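PDB 1WCW: uroporphyrinogen III synthase from Thermus thermophilus, which probably catalyses the ring closure of the linear tetrapyrrole hydroxymethylbilane to uroporphyrinogen III, a step in the biosynthesis of haem and related tetrapyrroles. Local coordinates for residues K217-R223 and P236-E241; F36-A40 and I193-F197; L95-A99 and D117-L123; I172-E176 and L198-D204. One frame throughout, in Å; residues are numbered along the deposited sequence.

Contact 1: residues K217-R223 and P236-E241; sequences KALAVGR and PFYVDE
Lys217 and Phe237 lie side by side and point the same way, the lysine chain running over one face of the ring. Going outward along the lysine, CB rests on Phe237 CB at 3.8 Å, CG reaches CG of the phenylalanine, and CD sits over the middle of the ring, 3.7 Å from the centroid and 7° off the normal, a textbook CH-pi contact. CE moves on toward the CE1 side. A turn at chi4 (62°) then places NZ 5.5 Å from the centroid of the Phe237 ring, at most a weak cation-pi attraction. At the edge of the same ring comes Leu219 CD2, which also packs on Tyr238 CB. Beneath these side chains the backbones run parallel. Ala220 supplies two of the four backbone bonds: its N donates to Tyr238 O (2.9 Å) and its O accepts from Asp240 N (2.8 Å), both fairly straight. Gly222 N to Asp240 O and Phe237 N to Ala218 O extend the ladder at either end. On the face carrying Ala220 and Val239, Arg223 lays its guanidinium over Val239 CG1, with Glu241 OE2 at its edge in a long salt bridge. On the other face Tyr238 OH donates to Asp240 OD1, which also bonds Ser247. Strand 217-221, helix 223-231 and edge strand 238-240 thus form a beta-alpha-beta unit, the building block of a parallel, helix-flanked sheet.

Contact 2: residues F36-A40 and I193-F197; sequences FPVQA and IQVEF
Val38 and Gln39 meet Gln194 and Phe197 in a buried contact of helix 192-201 with the first residue of strand 39-43 and the loop before it, where the two alpha/beta halves of this HemD fold join: the 36-40 segment leads out of the parallel sheet, whose edge strand is 32-35, into strand 39-43 of the mixed sheet, and helix 192-201 packs against that crossing. Val38 brings the apolar part. Its CG2, the methyl held between the backbone N and the carbonyl carbon (CG1 has chi1 -62°), points at the helix and lies 3.6 Å from Gln194 O and 3.7 Å from Gln194 CB, with Phe197 CB a little farther off. Ile172 and Leu175 of helix 169-181 also touch this valine. Gln39 follows. The rim of the Phe197 ring presses its CE1 against Gln39 CB at 3.7 Å, the methylene lying near the ring plane, while Ile193 CG1 covers one face of that ring from within the helix. At the other end of the side chain, NE2 of Gln39 passes Ile193 CG2 at 4.1 Å. The polar ends of the two glutamines finish the contact, and Gln194 is gripped at both ends of its amide, because its OE1 accepts from the backbone N of Val190, which should fix which way round the amide sits. The two amide planes stand 72° apart, yet Gln194 NE2 donates in the carbonyl plane of Gln39, 2.9 Å from OE1, with an N-H...O angle of 156°.

Contact 3: residues L95-A99 and D117-L123; sequences LARGA and DGTSKSL. With GOL (glycerol), chain B.
Arg97 and Gly118 are joined by the one hydrogen bond between the two segments: Gly118 N donates to Arg97 O at 2.9 Å, arriving from above the carbonyl plane, 35° out of it. Van der Waals contact surrounds it. Leu123 puts CD2 3.6 Å from Ala96 O and CD1 4.1 Å from Arg97 CB, while the arginine's CG, anti to its own N (chi1 -177°), runs across the Gly118-Thr119 peptide. A bend at chi3 lays the guanidinium with one face toward Gly118 O. Within 117-123 the polar bonds are dense: Ser122 OG accepts from Asp117 N and donates to Thr119 O, and Thr119 OG1 caps the helical turn by accepting from Ser122 N. Glycerol, probably from the crystallisation liquor, ties the segments together. Its O3 accepts from Arg97 NH1 and pairs with Ser120 OG, each at 2.8 Å, and its O2 takes the hydrogen of Ser120 N at 3.0 Å. Arg97 NH1 also bonds Tyr139 OH. Two N-H donors, from the guanidinium and from the backbone of Ser120, thus converge with a hydroxyl that can donate or accept, and together they hold a small neutral polyol.

Contact 4: residues I172-E176 and L198-D204; sequences ILRLE and LFEGAKD
The carboxylate of Glu176 takes two consecutive backbone N-H groups: Asp204 N donates to OE1 and Lys203 N to OE2, each at 2.8 Å. OE1 uses its syn lone pair; OE2 is also met on the syn side, but 22° out of the carboxylate plane. The glutamate gets there by running straight out, CG anti to its backbone N (chi1 177°) and the chain extended beyond it, and this reach puts the carboxylate of the buried Glu176 onto the N-H groups of Lys203 and Asp204. Ala202 CB lies 3.7 Å from OE1 of Glu176, and Lys203 CB borders the other oxygen. No ion pair forms with Lys203: its NZ is 6.4 Å from Glu176 OE2. Instead the lysine stretches its aliphatic chain across Leu173 at about a right angle, CG to Leu173 CD2 at 3.6 Å and CE against Leu173 CD1. Deeper in, Ile172 CG2 rests on the backbone of Gly201 and on CD1 of Leu198; Leu175 CD2 meets that same leucine methyl at 4.1 Å. Asp204 turns its own carboxylate to Ala207 N, capping the start of helix 205-214. Helix 169-181 is thereby fastened to the end of helix 192-201 and to the link into helix 205-214, with Leu175 and Leu198 both reaching Leu187 of strand 186-189 in the parallel sheet.

How the contacts relate
Contacts 2 and 4 are neighbours, their centres about 9 Å apart, and share helix 192-201; they touch where Ile172 and Leu175 of contact 4 meet Phe36, Val38 and Phe197 of contact 2. Along the chain their segments alternate. Both segments of contact 3 fall between those of contact 2, and contact 3 closes before contact 4 opens; contact 1 comes last, its centre about 15 Å from that of contact 2. Contacts 3 and 4, about 27 Å between centres, lie on opposite sides of the chain's centre. Contacts 1 and 4 thus belong to the half with the parallel sheet and contact 3 to the half with the mixed sheet, while contact 2 alone of the four involves both.

Contact 1: residues K217-R223 and P236-E241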
loop_
_atom_site.group_PDB
_atom_site.type_symbol
_atom_site.label_atom_id
_atom_site.label_comp_id
_atom_site.label_asym_id
_atom_site.label_seq_id
_atom_site.Cartn_x
_atom_site.Cartn_y
_atom_site.Cartn_z
ATOM N N LYS A 217 13.650 -1.311 16.569
ATOM C CA LYS A 217 13.241 0.020 16.050
ATOM C C LYS A 217 12.443 -0.147 14.752
ATOM O O LYS A 217 12.953 -0.732 13.789
ATOM C CB LYS A 217 14.498 0.841 15.867
ATOM C CG LYS A 217 15.124 1.196 17.239
ATOM C CD LYS A 217 16.444 1.856 17.043
ATOM C CE LYS A 217 17.048 2.279 18.404
ATOM N NZ LYS A 217 17.306 1.146 19.301
ATOM N N ALA A 218 11.243 0.441 14.714
ATOM C CA ALA A 218 10.443 0.376 13.516
ATOM C C ALA A 218 10.804 1.501 12.590
ATOM O O ALA A 218 10.892 2.685 13.036
ATOM C CB ALA A 218 8.988 0.427 13.875
ATOM N N LEU A 219 11.065 1.201 11.332
ATOM C CA LEU A 219 11.447 2.192 10.347
ATOM C C LEU A 219 10.362 2.223 9.308
ATOM O O LEU A 219 9.865 1.167 8.901
ATOM C CB LEU A 219 12.789 1.847 9.640
ATOM C CG LEU A 219 13.873 1.344 10.608
ATOM C CD1 LEU A 219 15.101 0.928 9.826
ATOM C CD2 LEU A 219 14.235 2.368 11.621
ATOM N N ALA A 220 9.988 3.438 8.861
ATOM C CA ALA A 220 8.889 3.548 7.873
ATOM C C ALA A 220 9.299 4.336 6.646
ATOM O O ALA A 220 9.881 5.420 6.859
ATOM C CB ALA A 220 7.645 4.237 8.514
ATOM N N VAL A 221 9.004 3.827 5.488
ATOM C CA VAL A 221 9.203 4.608 4.249
ATOM C C VAL A 221 7.819 5.150 3.936
ATOM O O VAL A 221 6.909 4.378 3.562
ATOM C CB VAL A 221 9.636 3.721 3.085
ATOM C CG1 VAL A 221 9.742 4.577 1.773
ATOM C CG2 VAL A 221 10.972 3.116 3.382
ATOM N N GLY A 222 7.650 6.459 4.153
ATOM C CA GLY A 222 6.397 7.144 3.820
ATOM C C GLY A 222 5.593 7.524 5.059
ATOM O O GLY A 222 5.531 6.749 6.080
ATOM N N ARG A 223 4.966 8.704 5.040
ATOM C CA ARG A 223 4.123 9.133 6.120
ATOM C C ARG A 223 2.892 8.217 6.315
ATOM O O ARG A 223 2.418 8.046 7.463
ATOM C CB ARG A 223 3.657 10.615 5.848
ATOM C CG ARG A 223 3.508 11.480 7.062
ATOM C CD ARG A 223 4.863 11.657 7.730
ATOM N NE ARG A 223 4.797 11.215 9.122
ATOM C CZ ARG A 223 5.772 11.365 9.995
ATOM N NH1 ARG A 223 5.633 10.939 11.231
ATOM N NH2 ARG A 223 6.894 11.979 9.624
ATOM N N PRO A 236 7.204 4.980 15.017
ATOM C CA PRO A 236 8.430 4.659 14.258
ATOM C C PRO A 236 9.610 5.380 14.836
ATOM O O PRO A 236 9.494 6.576 15.252
ATOM C CB PRO A 236 8.181 5.174 12.874
ATOM C CG PRO A 236 6.716 5.425 12.802
ATOM C CD PRO A 236 6.178 5.604 14.184
ATOM N N PHE A 237 10.762 4.735 14.852
ATOM C CA PHE A 237 11.960 5.373 15.324
ATOM C C PHE A 237 12.398 6.343 14.224
ATOM O O PHE A 237 12.985 7.418 14.512
ATOM C CB PHE A 237 13.069 4.300 15.525
ATOM C CG PHE A 237 14.395 4.874 15.942
ATOM C CD1 PHE A 237 14.584 5.274 17.254
ATOM C CD2 PHE A 237 15.423 5.009 15.008
ATOM C CE1 PHE A 237 15.808 5.819 17.651
ATOM C CE2 PHE A 237 16.665 5.563 15.386
ATOM C CZ PHE A 237 16.836 5.960 16.717
ATOM N N TYR A 238 12.285 6.010 12.958
ATOM C CA TYR A 238 12.723 6.858 11.842
ATOM C C TYR A 238 11.741 6.722 10.688
ATOM O O TYR A 238 11.272 5.616 10.352
ATOM C CB TYR A 238 14.101 6.399 11.414
ATOM C CG TYR A 238 14.691 7.128 10.262
ATOM C CD1 TYR A 238 15.279 8.382 10.413
ATOM C CD2 TYR A 238 14.558 6.626 8.993
ATOM C CE1 TYR A 238 15.686 9.125 9.219
ATOM C CE2 TYR A 238 14.951 7.323 7.860
ATOM C CZ TYR A 238 15.494 8.562 7.997
ATOM O OH TYR A 238 15.780 9.174 6.777
ATOM N N VAL A 239 11.381 7.853 10.073
ATOM C CA VAL A 239 10.477 7.903 8.935
ATOM C C VAL A 239 11.190 8.556 7.743
ATOM O O VAL A 239 11.632 9.726 7.866
ATOM C CB VAL A 239 9.192 8.661 9.221
ATOM C CG1 VAL A 239 8.262 8.682 8.003
ATOM C CG2 VAL A 239 8.498 8.052 10.420
ATOM N N ASP A 240 11.286 7.857 6.640
ATOM C CA ASP A 240 11.941 8.403 5.432
ATOM C C ASP A 240 10.866 8.828 4.431
ATOM O O ASP A 240 9.919 8.108 4.164
ATOM C CB ASP A 240 12.778 7.375 4.781
ATOM C CG ASP A 240 13.688 7.969 3.766
ATOM O OD1 ASP A 240 14.787 8.440 4.132
ATOM O OD2 ASP A 240 13.278 7.946 2.615
ATOM N N GLU A 241 11.070 9.974 3.788
ATOM C CA GLU A 241 10.058 10.433 2.865
ATOM C C GLU A 241 10.544 10.553 1.451
ATOM O O GLU A 241 10.009 11.370 0.682
ATOM C CB GLU A 241 9.517 11.753 3.336
ATOM C CG GLU A 241 8.630 11.548 4.524
ATOM C CD GLU A 241 8.097 12.832 5.055
ATOM O OE1 GLU A 241 7.351 13.504 4.311
ATOM O OE2 GLU A 241 8.433 13.184 6.208
#

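Contact 2: residues F36-A40 and I193-F197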
loop_
_atom_site.group_PDB
_atom_site.type_symbol
_atom_site.label_atom_id
_atom_site.label_comp_id
_atom_site.label_asym_id
_atom_site.label_seq_id
_atom_site.Cartn_x
_atom_site.Cartn_y
_atom_site.Cartn_z
ATOM N N PHE A 36 12.092 -10.714 5.598
ATOM C CA PHE A 36 10.878 -11.281 6.195
ATOM C C PHE A 36 9.640 -10.688 5.508
ATOM O O PHE A 36 8.938 -9.859 6.126
ATOM C CB PHE A 36 10.861 -11.035 7.725
ATOM C CG PHE A 36 11.848 -11.884 8.473
ATOM C CD1 PHE A 36 12.994 -11.358 9.047
ATOM C CD2 PHE A 36 11.599 -13.237 8.638
ATOM C CE1 PHE A 36 13.858 -12.215 9.785
ATOM C CE2 PHE A 36 12.477 -14.035 9.357
ATOM C CZ PHE A 36 13.598 -13.511 9.921
ATOM N N PRO A 37 9.349 -11.094 4.271
ATOM C CA PRO A 37 8.161 -10.532 3.613
ATOM C C PRO A 37 6.900 -10.923 4.355
ATOM O O PRO A 37 6.759 -12.045 4.850
ATOM C CB PRO A 37 8.164 -11.140 2.208
ATOM C CG PRO A 37 9.084 -12.328 2.331
ATOM C CD PRO A 37 10.117 -12.004 3.389
ATOM N N VAL A 38 5.940 -10.020 4.388
ATOM C CA VAL A 38 4.692 -10.284 5.066
ATOM C C VAL A 38 3.540 -10.331 4.066
ATOM O O VAL A 38 2.368 -10.523 4.511
ATOM C CB VAL A 38 4.374 -9.233 6.153
ATOM C CG1 VAL A 38 5.446 -9.237 7.254
ATOM C CG2 VAL A 38 4.241 -7.837 5.582
ATOM N N GLN A 39 3.799 -10.182 2.779
ATOM C CA GLN A 39 2.726 -10.186 1.804
ATOM C C GLN A 39 3.080 -11.040 0.622
ATOM O O GLN A 39 4.263 -11.353 0.343
ATOM C CB GLN A 39 2.388 -8.781 1.307
ATOM C CG GLN A 39 3.222 -8.295 0.157
ATOM C CD GLN A 39 3.248 -6.761 0.133
ATOM O OE1 GLN A 39 4.058 -6.152 0.805
ATOM N NE2 GLN A 39 2.371 -6.148 -0.652
ATOM N N ALA A 40 2.036 -11.396 -0.092
ATOM C CA ALA A 40 2.118 -12.124 -1.316
ATOM C C ALA A 40 1.263 -11.271 -2.293
ATOM O O ALA A 40 0.390 -10.492 -1.859
ATOM C CB ALA A 40 1.524 -13.437 -1.112
ATOM N N ILE A 193 0.260 -1.340 4.040
ATOM C CA ILE A 193 -0.345 -2.658 4.090
ATOM C C ILE A 193 0.574 -3.701 4.783
ATOM O O ILE A 193 0.084 -4.671 5.360
ATOM C CB ILE A 193 -0.748 -3.106 2.651
ATOM C CG1 ILE A 193 -1.834 -4.176 2.731
ATOM C CG2 ILE A 193 0.482 -3.574 1.889
ATOM C CD1 ILE A 193 -2.439 -4.512 1.294
ATOM N N GLN A 194 1.882 -3.519 4.772
ATOM C CA GLN A 194 2.761 -4.484 5.448
ATOM C C GLN A 194 2.579 -4.358 6.976
ATOM O O GLN A 194 2.636 -5.370 7.671
ATOM C CB GLN A 194 4.218 -4.159 5.124
ATOM C CG GLN A 194 4.490 -4.542 3.670
ATOM C CD GLN A 194 5.591 -3.803 3.011
ATOM O OE1 GLN A 194 6.340 -3.125 3.656
ATOM N NE2 GLN A 194 5.710 -3.962 1.704
ATOM N N VAL A 195 2.365 -3.138 7.481
ATOM C CA VAL A 195 2.105 -2.939 8.908
ATOM C C VAL A 195 0.792 -3.624 9.216
ATOM O O VAL A 195 0.714 -4.332 10.224
ATOM C CB VAL A 195 1.967 -1.408 9.212
ATOM C CG1 VAL A 195 1.643 -1.220 10.702
ATOM C CG2 VAL A 195 3.268 -0.679 8.884
ATOM N N GLU A 196 -0.246 -3.436 8.390
ATOM C CA GLU A 196 -1.553 -3.998 8.667
ATOM C C GLU A 196 -1.486 -5.496 8.641
ATOM O O GLU A 196 -2.005 -6.165 9.564
ATOM C CB GLU A 196 -2.579 -3.500 7.629
ATOM C CG GLU A 196 -2.749 -1.977 7.482
ATOM C CD GLU A 196 -3.213 -1.247 8.726
ATOM O OE1 GLU A 196 -3.103 0.015 8.722
ATOM O OE2 GLU A 196 -3.674 -1.860 9.710
ATOM N N PHE A 197 -0.776 -6.106 7.686
ATOM C CA PHE A 197 -0.705 -7.564 7.643
ATOM C C PHE A 197 0.030 -8.123 8.832
ATOM O O PHE A 197 -0.374 -9.156 9.390
ATOM C CB PHE A 197 -0.005 -8.034 6.359
ATOM C CG PHE A 197 -0.846 -7.918 5.088
ATOM C CD1 PHE A 197 -0.202 -7.883 3.855
ATOM C CD2 PHE A 197 -2.188 -7.893 5.079
ATOM C CE1 PHE A 197 -0.934 -7.840 2.638
ATOM C CE2 PHE A 197 -2.896 -7.861 3.817
ATOM C CZ PHE A 197 -2.242 -7.844 2.639
#

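Contact 3: residues L95-A99 and D117-L123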
loop_
_atom_site.group_PDB
_atom_site.type_symbol
_atom_site.label_atom_id
_atom_site.label_comp_id
_atom_site.label_asym_id
_atom_site.label_seq_id
_atom_site.Cartn_x
_atom_site.Cartn_y
_atom_site.Cartn_z
ATOM N N LEU A 95 -10.920 10.377 -9.513
ATOM C CA LEU A 95 -10.185 10.624 -8.290
ATOM C C LEU A 95 -9.029 9.689 -8.104
ATOM O O LEU A 95 -9.145 8.479 -8.444
ATOM C CB LEU A 95 -11.070 10.436 -7.091
ATOM C CG LEU A 95 -12.182 11.443 -6.927
ATOM C CD1 LEU A 95 -13.079 11.039 -5.801
ATOM C CD2 LEU A 95 -11.606 12.885 -6.679
ATOM N N ALA A 96 -7.908 10.168 -7.610
ATOM C CA ALA A 96 -6.778 9.257 -7.291
ATOM C C ALA A 96 -6.523 9.400 -5.816
ATOM O O ALA A 96 -6.489 10.494 -5.261
ATOM C CB ALA A 96 -5.604 9.653 -8.084
ATOM N N ARG A 97 -6.357 8.277 -5.130
ATOM C CA ARG A 97 -6.110 8.322 -3.697
ATOM C C ARG A 97 -4.789 9.027 -3.388
ATOM O O ARG A 97 -4.720 9.735 -2.380
ATOM C CB ARG A 97 -6.080 6.897 -3.125
ATOM C CG ARG A 97 -5.903 6.864 -1.611
ATOM C CD ARG A 97 -5.868 5.414 -1.081
ATOM N NE ARG A 97 -4.793 4.619 -1.634
ATOM C CZ ARG A 97 -4.522 3.357 -1.275
ATOM N NH1 ARG A 97 -5.233 2.772 -0.342
ATOM N NH2 ARG A 97 -3.571 2.725 -1.933
ATOM N N GLY A 98 -3.784 8.879 -4.235
ATOM C CA GLY A 98 -2.477 9.473 -3.959
ATOM C C GLY A 98 -1.706 9.666 -5.238
ATOM O O GLY A 98 -2.212 9.395 -6.327
ATOM N N ALA A 99 -0.442 10.087 -5.100
ATOM C CA ALA A 99 0.408 10.362 -6.232
ATOM C C ALA A 99 0.659 9.257 -7.208
ATOM O O ALA A 99 0.747 9.543 -8.395
ATOM C CB ALA A 99 1.752 10.893 -5.738
ATOM N N ASP A 117 -4.096 12.235 -0.370
ATOM C CA ASP A 117 -2.753 12.213 0.206
ATOM C C ASP A 117 -2.280 10.791 0.482
ATOM O O ASP A 117 -1.340 10.555 1.308
ATOM C CB ASP A 117 -2.671 13.088 1.473
ATOM C CG ASP A 117 -3.336 12.469 2.667
ATOM O OD1 ASP A 117 -3.740 11.281 2.583
ATOM O OD2 ASP A 117 -3.460 13.154 3.734
ATOM N N GLY A 118 -2.871 9.822 -0.204
ATOM C CA GLY A 118 -2.516 8.424 -0.025
ATOM C C GLY A 118 -3.412 7.686 0.963
ATOM O O GLY A 118 -3.272 6.500 1.169
ATOM N N THR A 119 -4.372 8.355 1.584
ATOM C CA THR A 119 -5.230 7.729 2.552
ATOM C C THR A 119 -6.688 7.827 2.188
ATOM O O THR A 119 -7.080 8.796 1.506
ATOM C CB THR A 119 -5.130 8.390 3.979
ATOM O OG1 THR A 119 -5.626 9.745 3.908
ATOM C CG2 THR A 119 -3.674 8.433 4.445
ATOM N N SER A 120 -7.508 6.875 2.595
ATOM C CA SER A 120 -8.930 6.965 2.336
ATOM C C SER A 120 -9.535 8.222 2.943
ATOM O O SER A 120 -10.383 8.855 2.311
ATOM C CB SER A 120 -9.680 5.779 2.933
ATOM O OG SER A 120 -9.364 4.622 2.183
ATOM N N LYS A 121 -9.142 8.580 4.176
ATOM C CA LYS A 121 -9.752 9.737 4.786
ATOM C C LYS A 121 -9.487 11.006 4.001
ATOM O O LYS A 121 -10.346 11.903 3.954
ATOM C CB LYS A 121 -9.298 9.918 6.218
ATOM C CG LYS A 121 -7.779 9.956 6.395
ATOM C CD LYS A 121 -7.341 10.452 7.798
ATOM C CE LYS A 121 -5.813 10.180 8.019
ATOM N NZ LYS A 121 -5.136 10.869 9.180
ATOM N N SER A 122 -8.357 11.130 3.327
ATOM C CA SER A 122 -8.060 12.343 2.579
ATOM C C SER A 122 -9.006 12.505 1.403
ATOM O O SER A 122 -9.098 13.610 0.838
ATOM C CB SER A 122 -6.613 12.363 2.047
ATOM O OG SER A 122 -6.435 11.366 1.008
ATOM N N LEU A 123 -9.652 11.417 0.949
ATOM C CA LEU A 123 -10.595 11.498 -0.175
ATOM C C LEU A 123 -11.973 11.994 0.247
ATOM O O LEU A 123 -12.765 12.413 -0.636
ATOM C CB LEU A 123 -10.778 10.143 -0.851
ATOM C CG LEU A 123 -9.539 9.707 -1.626
ATOM C CD1 LEU A 123 -9.746 8.301 -2.121
ATOM C CD2 LEU A 123 -9.198 10.636 -2.828
HETATM C C1 GOL B . -4.090 3.991 3.273
HETATM O O1 GOL B . -3.295 2.793 3.283
HETATM C C2 GOL B . -5.465 3.631 3.840
HETATM O O2 GOL B . -6.112 4.846 4.253
HETATM C C3 GOL B . -6.320 2.883 2.875
HETATM O O3 GOL B . -6.748 3.761 1.747
#

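Contact 4: residues I172-E176 and L198-D204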
loop_
_atom_site.group_PDB
_atom_site.type_symbol
_atom_site.label_atom_id
_atom_site.label_comp_id
_atom_site.label_asym_id
_atom_site.label_seq_id
_atom_site.Cartn_x
_atom_site.Cartn_y
_atom_site.Cartn_z
ATOM N N ILE A 172 4.524 -13.979 8.263
ATOM C CA ILE A 172 4.205 -13.075 9.351
ATOM C C ILE A 172 4.582 -13.737 10.663
ATOM O O ILE A 172 5.153 -13.098 11.559
ATOM C CB ILE A 172 2.723 -12.704 9.315
ATOM C CG1 ILE A 172 2.507 -11.751 8.113
ATOM C CG2 ILE A 172 2.270 -12.115 10.699
ATOM C CD1 ILE A 172 1.030 -11.765 7.568
ATOM N N LEU A 173 4.230 -15.030 10.836
ATOM C CA LEU A 173 4.548 -15.710 12.078
ATOM C C LEU A 173 6.050 -15.834 12.288
ATOM O O LEU A 173 6.517 -15.649 13.411
ATOM C CB LEU A 173 3.838 -17.099 12.120
ATOM C CG LEU A 173 2.293 -16.989 12.183
ATOM C CD1 LEU A 173 1.740 -18.442 12.252
ATOM C CD2 LEU A 173 1.846 -16.169 13.425
ATOM N N ARG A 174 6.799 -16.030 11.199
ATOM C CA ARG A 174 8.237 -16.129 11.307
ATOM C C ARG A 174 8.818 -14.763 11.714
ATOM O O ARG A 174 9.752 -14.696 12.535
ATOM C CB ARG A 174 8.843 -16.574 9.975
ATOM C CG ARG A 174 8.679 -18.063 9.682
ATOM C CD ARG A 174 9.558 -18.473 8.533
ATOM N NE ARG A 174 8.789 -18.782 7.336
ATOM C CZ ARG A 174 8.723 -18.001 6.267
ATOM N NH1 ARG A 174 7.976 -18.365 5.239
ATOM N NH2 ARG A 174 9.416 -16.880 6.238
ATOM N N LEU A 175 8.315 -13.697 11.138
ATOM C CA LEU A 175 8.792 -12.370 11.524
ATOM C C LEU A 175 8.430 -12.068 12.959
ATOM O O LEU A 175 9.272 -11.528 13.714
ATOM C CB LEU A 175 8.173 -11.368 10.594
ATOM C CG LEU A 175 8.533 -9.868 10.899
ATOM C CD1 LEU A 175 10.047 -9.666 11.023
ATOM C CD2 LEU A 175 7.970 -8.979 9.830
ATOM N N GLU A 176 7.189 -12.377 13.366
ATOM C CA GLU A 176 6.835 -12.154 14.767
ATOM C C GLU A 176 7.781 -12.907 15.720
ATOM O O GLU A 176 8.273 -12.311 16.705
ATOM C CB GLU A 176 5.381 -12.569 14.980
ATOM C CG GLU A 176 4.959 -12.426 16.463
ATOM C CD GLU A 176 3.562 -13.007 16.743
ATOM O OE1 GLU A 176 2.985 -12.589 17.780
ATOM O OE2 GLU A 176 3.074 -13.839 15.943
ATOM N N LEU A 198 1.157 -7.495 9.242
ATOM C CA LEU A 198 1.860 -8.002 10.416
ATOM C C LEU A 198 0.990 -7.971 11.643
ATOM O O LEU A 198 0.903 -8.999 12.361
ATOM C CB LEU A 198 3.121 -7.139 10.583
ATOM C CG LEU A 198 3.915 -7.499 11.824
ATOM C CD1 LEU A 198 4.429 -8.960 11.797
ATOM C CD2 LEU A 198 5.132 -6.583 11.932
ATOM N N PHE A 199 0.360 -6.844 11.943
ATOM C CA PHE A 199 -0.449 -6.795 13.158
ATOM C C PHE A 199 -1.699 -7.596 13.035
ATOM O O PHE A 199 -2.095 -8.184 14.095
ATOM C CB PHE A 199 -0.785 -5.335 13.507
ATOM C CG PHE A 199 0.265 -4.681 14.358
ATOM C CD1 PHE A 199 1.308 -3.979 13.826
ATOM C CD2 PHE A 199 0.234 -4.887 15.739
ATOM C CE1 PHE A 199 2.322 -3.468 14.653
ATOM C CE2 PHE A 199 1.249 -4.387 16.572
ATOM C CZ PHE A 199 2.258 -3.689 16.036
ATOM N N GLU A 200 -2.312 -7.732 11.870
ATOM C CA GLU A 200 -3.550 -8.548 11.772
ATOM C C GLU A 200 -3.196 -10.006 11.850
ATOM O O GLU A 200 -4.109 -10.804 12.230
ATOM C CB GLU A 200 -4.333 -8.269 10.483
ATOM C CG GLU A 200 -4.938 -6.860 10.414
ATOM C CD GLU A 200 -5.606 -6.560 9.102
ATOM O OE1 GLU A 200 -5.720 -7.495 8.292
ATOM O OE2 GLU A 200 -5.988 -5.426 8.827
ATOM N N GLY A 201 -1.977 -10.401 11.500
ATOM C CA GLY A 201 -1.616 -11.803 11.511
ATOM C C GLY A 201 -0.792 -12.267 12.682
ATOM O O GLY A 201 -0.472 -13.489 12.711
ATOM N N ALA A 202 -0.423 -11.412 13.615
ATOM C CA ALA A 202 0.380 -11.841 14.772
ATOM C C ALA A 202 -0.380 -12.717 15.756
ATOM O O ALA A 202 -1.585 -12.534 15.962
ATOM C CB ALA A 202 0.888 -10.617 15.531
ATOM N N LYS A 203 0.335 -13.674 16.316
ATOM C CA LYS A 203 -0.280 -14.449 17.393
ATOM C C LYS A 203 -0.481 -13.586 18.635
ATOM O O LYS A 203 -1.523 -13.733 19.352
ATOM C CB LYS A 203 0.610 -15.622 17.766
ATOM C CG LYS A 203 0.575 -16.742 16.749
ATOM C CD LYS A 203 1.417 -17.970 17.130
ATOM C CE LYS A 203 1.362 -19.009 15.970
ATOM N NZ LYS A 203 2.334 -20.182 16.109
ATOM N N ASP A 204 0.460 -12.665 18.923
ATOM C CA ASP A 204 0.396 -11.867 20.161
ATOM C C ASP A 204 0.666 -10.399 19.745
ATOM O O ASP A 204 1.773 -9.906 19.890
ATOM C CB ASP A 204 1.473 -12.411 21.107
ATOM C CG ASP A 204 1.348 -11.869 22.516
ATOM O OD1 ASP A 204 0.719 -10.793 22.735
ATOM O OD2 ASP A 204 1.953 -12.539 23.404
#